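Local structure of SAP-like pentraxin (Limulus polyphemus, 3FLP) at residues A[17-29]-A[193-207]. The protein is an invertebrate lectin of the pentraxin family that binds two calcium ions per subunit and assembles into doubly stacked heptameric rings, probably recognising sugar ligands. Residues are numbered along the deposited sequence; the frame is centred on the assembly and turned at random.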
loop_
_atom_site.group_PDB
_atom_site.type_symbol
_atom_site.label_atom_id
_atom_site.label_comp_id
_atom_site.label_asym_id
_atom_site.label_seq_id
_atom_site.Cartn_x
_atom_site.Cartn_y
_atom_site.Cartn_z
ATOM N N PRO A 17 48.868 -23.492 -30.685
ATOM C CA PRO A 17 48.901 -23.628 -29.223
ATOM C C PRO A 17 47.840 -22.822 -28.464
ATOM O O PRO A 17 47.959 -22.632 -27.251
ATOM C CB PRO A 17 50.305 -23.153 -28.885
ATOM C CG PRO A 17 50.442 -21.970 -29.804
ATOM C CD PRO A 17 49.851 -22.482 -31.129
ATOM N N LYS A 18 46.814 -22.344 -29.163
ATOM C CA LYS A 18 45.770 -21.563 -28.504
ATOM C C LYS A 18 44.570 -22.419 -28.099
ATOM O O LYS A 18 43.897 -23.008 -28.950
ATOM C CB LYS A 18 45.307 -20.412 -29.402
ATOM C CG LYS A 18 44.183 -19.584 -28.780
ATOM C CD LYS A 18 43.610 -18.549 -29.749
ATOM C CE LYS A 18 42.405 -17.823 -29.142
ATOM N NZ LYS A 18 41.816 -16.802 -30.061
ATOM N N PHE A 19 44.310 -22.482 -26.794
ATOM C CA PHE A 19 43.190 -23.260 -26.265
ATOM C C PHE A 19 42.306 -22.405 -25.347
ATOM O O PHE A 19 42.481 -22.398 -24.126
ATOM C CB PHE A 19 43.699 -24.480 -25.476
ATOM C CG PHE A 19 44.617 -25.385 -26.259
ATOM C CD1 PHE A 19 45.984 -25.119 -26.336
ATOM C CD2 PHE A 19 44.115 -26.508 -26.914
ATOM C CE1 PHE A 19 46.839 -25.964 -27.056
ATOM C CE2 PHE A 19 44.958 -27.356 -27.636
ATOM C CZ PHE A 19 46.320 -27.085 -27.708
ATOM N N PRO A 20 41.348 -21.664 -25.919
ATOM C CA PRO A 20 40.493 -20.844 -25.053
ATOM C C PRO A 20 39.809 -21.701 -23.985
ATOM O O PRO A 20 39.250 -22.755 -24.290
ATOM C CB PRO A 20 39.510 -20.200 -26.038
ATOM C CG PRO A 20 39.494 -21.165 -27.199
ATOM C CD PRO A 20 40.936 -21.560 -27.328
ATOM N N HIS A 21 39.870 -21.258 -22.734
ATOM C CA HIS A 21 39.259 -22.018 -21.650
ATOM C C HIS A 21 39.132 -21.221 -20.363
ATOM O O HIS A 21 39.662 -20.122 -20.228
ATOM C CB HIS A 21 40.094 -23.268 -21.332
ATOM C CG HIS A 21 41.385 -22.967 -20.630
ATOM N ND1 HIS A 21 42.477 -22.422 -21.274
ATOM C CD2 HIS A 21 41.755 -23.122 -19.335
ATOM C CE1 HIS A 21 43.463 -22.258 -20.408
ATOM N NE2 HIS A 21 43.051 -22.677 -19.224
ATOM N N LEU A 22 38.426 -21.816 -19.412
ATOM C CA LEU A 22 38.243 -21.240 -18.091
ATOM C C LEU A 22 38.718 -22.321 -17.127
ATOM O O LEU A 22 38.574 -23.512 -17.409
ATOM C CB LEU A 22 36.765 -20.961 -17.801
ATOM C CG LEU A 22 35.909 -20.153 -18.776
ATOM C CD1 LEU A 22 34.539 -19.895 -18.133
ATOM C CD2 LEU A 22 36.591 -18.845 -19.102
ATOM N N ARG A 23 39.293 -21.911 -16.003
ATOM C CA ARG A 23 39.730 -22.859 -14.987
ATOM C C ARG A 23 39.316 -22.261 -13.653
ATOM O O ARG A 23 39.740 -21.156 -13.301
ATOM C CB ARG A 23 41.250 -23.061 -15.009
ATOM C CG ARG A 23 41.715 -24.166 -14.043
ATOM C CD ARG A 23 43.237 -24.322 -14.009
ATOM N NE ARG A 23 43.875 -23.248 -13.250
ATOM C CZ ARG A 23 44.722 -22.362 -13.762
ATOM N NH1 ARG A 23 45.048 -22.411 -15.045
ATOM N NH2 ARG A 23 45.239 -21.418 -12.991
ATOM N N PHE A 24 38.475 -22.971 -12.914
ATOM C CA PHE A 24 38.039 -22.451 -11.630
ATOM C C PHE A 24 39.165 -22.487 -10.614
ATOM O O PHE A 24 39.900 -23.470 -10.512
ATOM C CB PHE A 24 36.811 -23.208 -11.141
ATOM C CG PHE A 24 35.563 -22.839 -11.883
ATOM C CD1 PHE A 24 35.307 -23.367 -13.143
ATOM C CD2 PHE A 24 34.677 -21.904 -11.354
ATOM C CE1 PHE A 24 34.181 -22.969 -13.875
ATOM C CE2 PHE A 24 33.543 -21.495 -12.079
ATOM C CZ PHE A 24 33.300 -22.031 -13.343
ATOM N N MET A 25 39.304 -21.385 -9.885
ATOM C CA MET A 25 40.354 -21.229 -8.888
ATOM C C MET A 25 40.265 -22.193 -7.711
ATOM O O MET A 25 41.285 -22.632 -7.204
ATOM C CB MET A 25 40.363 -19.788 -8.369
ATOM C CG MET A 25 40.681 -18.742 -9.434
ATOM S SD MET A 25 42.357 -18.936 -10.093
ATOM C CE MET A 25 43.315 -18.299 -8.727
ATOM N N GLN A 26 39.051 -22.521 -7.282
ATOM C CA GLN A 26 38.867 -23.419 -6.153
ATOM C C GLN A 26 38.523 -24.832 -6.611
ATOM O O GLN A 26 37.663 -25.027 -7.473
ATOM C CB GLN A 26 37.763 -22.867 -5.235
ATOM C CG GLN A 26 37.523 -23.660 -3.958
ATOM C CD GLN A 26 36.556 -22.961 -3.007
ATOM O OE1 GLN A 26 35.675 -22.220 -3.440
ATOM N NE2 GLN A 26 36.708 -23.208 -1.711
ATOM N N THR A 27 39.212 -25.821 -6.047
ATOM C CA THR A 27 38.942 -27.209 -6.403
ATOM C C THR A 27 37.640 -27.635 -5.728
ATOM O O THR A 27 37.226 -27.053 -4.723
ATOM C CB THR A 27 40.087 -28.153 -5.953
ATOM O OG1 THR A 27 40.212 -28.120 -4.526
ATOM C CG2 THR A 27 41.400 -27.729 -6.586
ATOM N N LEU A 28 36.996 -28.651 -6.285
ATOM C CA LEU A 28 35.734 -29.124 -5.744
ATOM C C LEU A 28 35.926 -30.025 -4.531
ATOM O O LEU A 28 37.014 -30.556 -4.300
ATOM C CB LEU A 28 34.962 -29.893 -6.823
ATOM C CG LEU A 28 34.674 -29.166 -8.137
ATOM C CD1 LEU A 28 33.806 -30.041 -9.031
ATOM C CD2 LEU A 28 33.974 -27.860 -7.850
ATOM N N PRO A 29 34.873 -30.177 -3.717
ATOM C CA PRO A 29 34.967 -31.040 -2.537
ATOM C C PRO A 29 34.665 -32.442 -3.054
ATOM O O PRO A 29 34.361 -32.608 -4.238
ATOM C CB PRO A 29 33.847 -30.520 -1.646
ATOM C CG PRO A 29 32.781 -30.164 -2.658
ATOM C CD PRO A 29 33.590 -29.448 -3.740
ATOM N N VAL A 193 27.750 -25.727 -5.487
ATOM C CA VAL A 193 29.151 -26.073 -5.716
ATOM C C VAL A 193 29.762 -24.952 -6.559
ATOM O O VAL A 193 30.778 -24.366 -6.193
ATOM C CB VAL A 193 29.266 -27.422 -6.457
ATOM C CG1 VAL A 193 30.719 -27.742 -6.748
ATOM C CG2 VAL A 193 28.646 -28.523 -5.611
ATOM N N ILE A 194 29.127 -24.657 -7.691
ATOM C CA ILE A 194 29.570 -23.578 -8.568
ATOM C C ILE A 194 28.360 -22.728 -8.932
ATOM O O ILE A 194 27.348 -23.247 -9.403
ATOM C CB ILE A 194 30.196 -24.094 -9.893
ATOM C CG1 ILE A 194 31.573 -24.705 -9.629
ATOM C CG2 ILE A 194 30.333 -22.945 -10.891
ATOM C CD1 ILE A 194 32.253 -25.223 -10.891
ATOM N N SER A 195 28.463 -21.428 -8.684
ATOM C CA SER A 195 27.403 -20.494 -9.024
ATOM C C SER A 195 28.036 -19.526 -10.020
ATOM O O SER A 195 29.018 -18.864 -9.701
ATOM C CB SER A 195 26.917 -19.741 -7.782
ATOM O OG SER A 195 25.937 -18.775 -8.140
ATOM N N TRP A 196 27.478 -19.467 -11.226
ATOM C CA TRP A 196 28.005 -18.617 -12.283
ATOM C C TRP A 196 28.358 -17.198 -11.840
ATOM O O TRP A 196 27.525 -16.479 -11.296
ATOM C CB TRP A 196 27.010 -18.553 -13.442
ATOM C CG TRP A 196 27.577 -17.934 -14.697
ATOM C CD1 TRP A 196 27.002 -16.961 -15.464
ATOM C CD2 TRP A 196 28.780 -18.318 -15.375
ATOM N NE1 TRP A 196 27.764 -16.723 -16.585
ATOM C CE2 TRP A 196 28.860 -17.544 -16.556
ATOM C CE3 TRP A 196 29.793 -19.246 -15.104
ATOM C CZ2 TRP A 196 29.913 -17.672 -17.465
ATOM C CZ3 TRP A 196 30.840 -19.372 -16.006
ATOM C CH2 TRP A 196 30.891 -18.590 -17.174
ATOM N N MET A 197 29.606 -16.814 -12.087
ATOM C CA MET A 197 30.116 -15.494 -11.748
ATOM C C MET A 197 30.236 -15.215 -10.242
ATOM O O MET A 197 30.507 -14.079 -9.843
ATOM C CB MET A 197 29.257 -14.414 -12.420
ATOM C CG MET A 197 29.182 -14.525 -13.947
ATOM S SD MET A 197 30.805 -14.585 -14.772
ATOM C CE MET A 197 31.382 -12.852 -14.583
ATOM N N GLU A 198 30.024 -16.229 -9.410
ATOM C CA GLU A 198 30.171 -16.058 -7.965
ATOM C C GLU A 198 31.347 -16.908 -7.478
ATOM O O GLU A 198 31.754 -16.822 -6.324
ATOM C CB GLU A 198 28.891 -16.453 -7.211
ATOM C CG GLU A 198 27.674 -15.587 -7.552
ATOM C CD GLU A 198 26.519 -15.752 -6.566
ATOM O OE1 GLU A 198 26.227 -16.897 -6.155
ATOM O OE2 GLU A 198 25.891 -14.733 -6.209
ATOM N N ASP A 199 31.877 -17.739 -8.371
ATOM C CA ASP A 199 33.026 -18.582 -8.073
ATOM C C ASP A 199 34.103 -18.220 -9.095
ATOM O O ASP A 199 33.929 -18.398 -10.299
ATOM C CB ASP A 199 32.634 -20.063 -8.165
ATOM C CG ASP A 199 31.801 -20.518 -6.964
ATOM O OD1 ASP A 199 32.356 -20.561 -5.843
ATOM O OD2 ASP A 199 30.598 -20.818 -7.135
ATOM N N SER A 200 35.204 -17.683 -8.595
ATOM C CA SER A 200 36.317 -17.231 -9.423
ATOM C C SER A 200 36.894 -18.246 -10.391
ATOM O O SER A 200 37.020 -19.427 -10.076
ATOM C CB SER A 200 37.449 -16.735 -8.518
ATOM O OG SER A 200 36.979 -15.714 -7.661
ATOM N N PHE A 201 37.266 -17.766 -11.568
ATOM C CA PHE A 201 37.866 -18.620 -12.578
ATOM C C PHE A 201 38.858 -17.844 -13.426
ATOM O O PHE A 201 38.720 -16.632 -13.615
ATOM C CB PHE A 201 36.780 -19.253 -13.454
ATOM C CG PHE A 201 35.872 -18.264 -14.138
ATOM C CD1 PHE A 201 36.248 -17.658 -15.336
ATOM C CD2 PHE A 201 34.621 -17.968 -13.602
ATOM C CE1 PHE A 201 35.389 -16.772 -15.998
ATOM C CE2 PHE A 201 33.754 -17.086 -14.252
ATOM C CZ PHE A 201 34.138 -16.486 -15.455
ATOM N N VAL A 202 39.877 -18.543 -13.902
ATOM C CA VAL A 202 40.889 -17.942 -14.748
ATOM C C VAL A 202 40.378 -17.997 -16.183
ATOM O O VAL A 202 39.830 -19.011 -16.612
ATOM C CB VAL A 202 42.213 -18.724 -14.660
ATOM C CG1 VAL A 202 43.240 -18.130 -15.602
ATOM C CG2 VAL A 202 42.741 -18.684 -13.249
ATOM N N ALA A 203 40.533 -16.901 -16.916
ATOM C CA ALA A 203 40.112 -16.844 -18.314
ATOM C C ALA A 203 41.404 -16.793 -19.118
ATOM O O ALA A 203 42.293 -15.993 -18.815
ATOM C CB ALA A 203 39.277 -15.601 -18.568
ATOM N N ASP A 204 41.534 -17.643 -20.131
ATOM C CA ASP A 204 42.772 -17.639 -20.900
ATOM C C ASP A 204 42.592 -17.954 -22.376
ATOM O O ASP A 204 41.563 -18.478 -22.802
ATOM C CB ASP A 204 43.765 -18.634 -20.290
ATOM C CG ASP A 204 45.214 -18.218 -20.502
ATOM O OD1 ASP A 204 45.471 -17.312 -21.324
ATOM O OD2 ASP A 204 46.103 -18.804 -19.846
ATOM N N ASP A 205 43.620 -17.622 -23.146
ATOM C CA ASP A 205 43.658 -17.854 -24.584
ATOM C C ASP A 205 42.530 -17.233 -25.408
ATOM O O ASP A 205 41.934 -17.887 -26.256
ATOM C CB ASP A 205 43.766 -19.361 -24.888
ATOM C CG ASP A 205 45.188 -19.916 -24.663
ATOM O OD1 ASP A 205 46.149 -19.115 -24.578
ATOM O OD2 ASP A 205 45.352 -21.156 -24.591
ATOM N N GLY A 206 42.242 -15.966 -25.141
ATOM C CA GLY A 206 41.239 -15.255 -25.912
ATOM C C GLY A 206 39.750 -15.510 -25.772
ATOM O O GLY A 206 39.028 -15.357 -26.758
ATOM N N VAL A 207 39.270 -15.900 -24.593
ATOM C CA VAL A 207 37.834 -16.090 -24.442
ATOM C C VAL A 207 37.251 -14.679 -24.437
ATOM O O VAL A 207 37.934 -13.720 -24.058
ATOM C CB VAL A 207 37.463 -16.819 -23.129
ATOM C CG1 VAL A 207 37.802 -18.301 -23.248
ATOM C CG2 VAL A 207 38.196 -16.197 -21.945
HETATM O O HOH W 1 39.935 -14.412 -29.136
HETATM O O HOH W 2 36.270 -21.327 -7.996
HETATM O O HOH W 3 35.127 -20.612 -5.650
#
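Strands 21-24 and 201-204 pair antiparallel at the margin, within this chain, of one sheet of the pentraxin beta sandwich, their axes 4.3 Å apart at closest approach, with H21-D204 and R23-V202 as hydrogen-bonded pairs and L22-A203 and F24-F201 as non-hydrogen-bonded ones. V202 N to R23 O, at 2.7 Å, is the shortest rung, and M25 N to S200 O continues the ladder beyond the strand. Strand 139-142 flanks 21-24, while 201-204 pairs with a strand of a second subunit, carrying the sheet across the interface.

L22, F24 and F201 point into the sandwich. The F24 ring is packed on both faces: F201 CB lies over one, and I194 CD1, arriving from the opposite direction, sits 3.9 Å from the F24 ring centroid on the other, almost exactly on its normal. The F24 and F201 rings themselves meet obliquely, planes 56° apart. L22 runs alongside F201 and lays CD1 over that ring's face, offset toward the rim, while the same methyl touches the edge of the W196 indole in its plane.

On the other face of the sheet, R23 reaches along V202, whose CG2 lies over one face of the guanidinium. The H21 ring, with CG set between the backbone N and the carbonyl carbon (chi1 72°), turns ND1 back to F19 O (2.9 Å), in the ring plane, and brings CE1 to 3.6 Å from D204 CB. Past the strand ends, the extended K18 chain slides past D205 in the opposite direction, and one water joins K18 NZ to G206 O. D205 OD2 accepts a hydrogen bond from F19 N at 2.8 Å, the donor lying 50° out of the carboxylate plane.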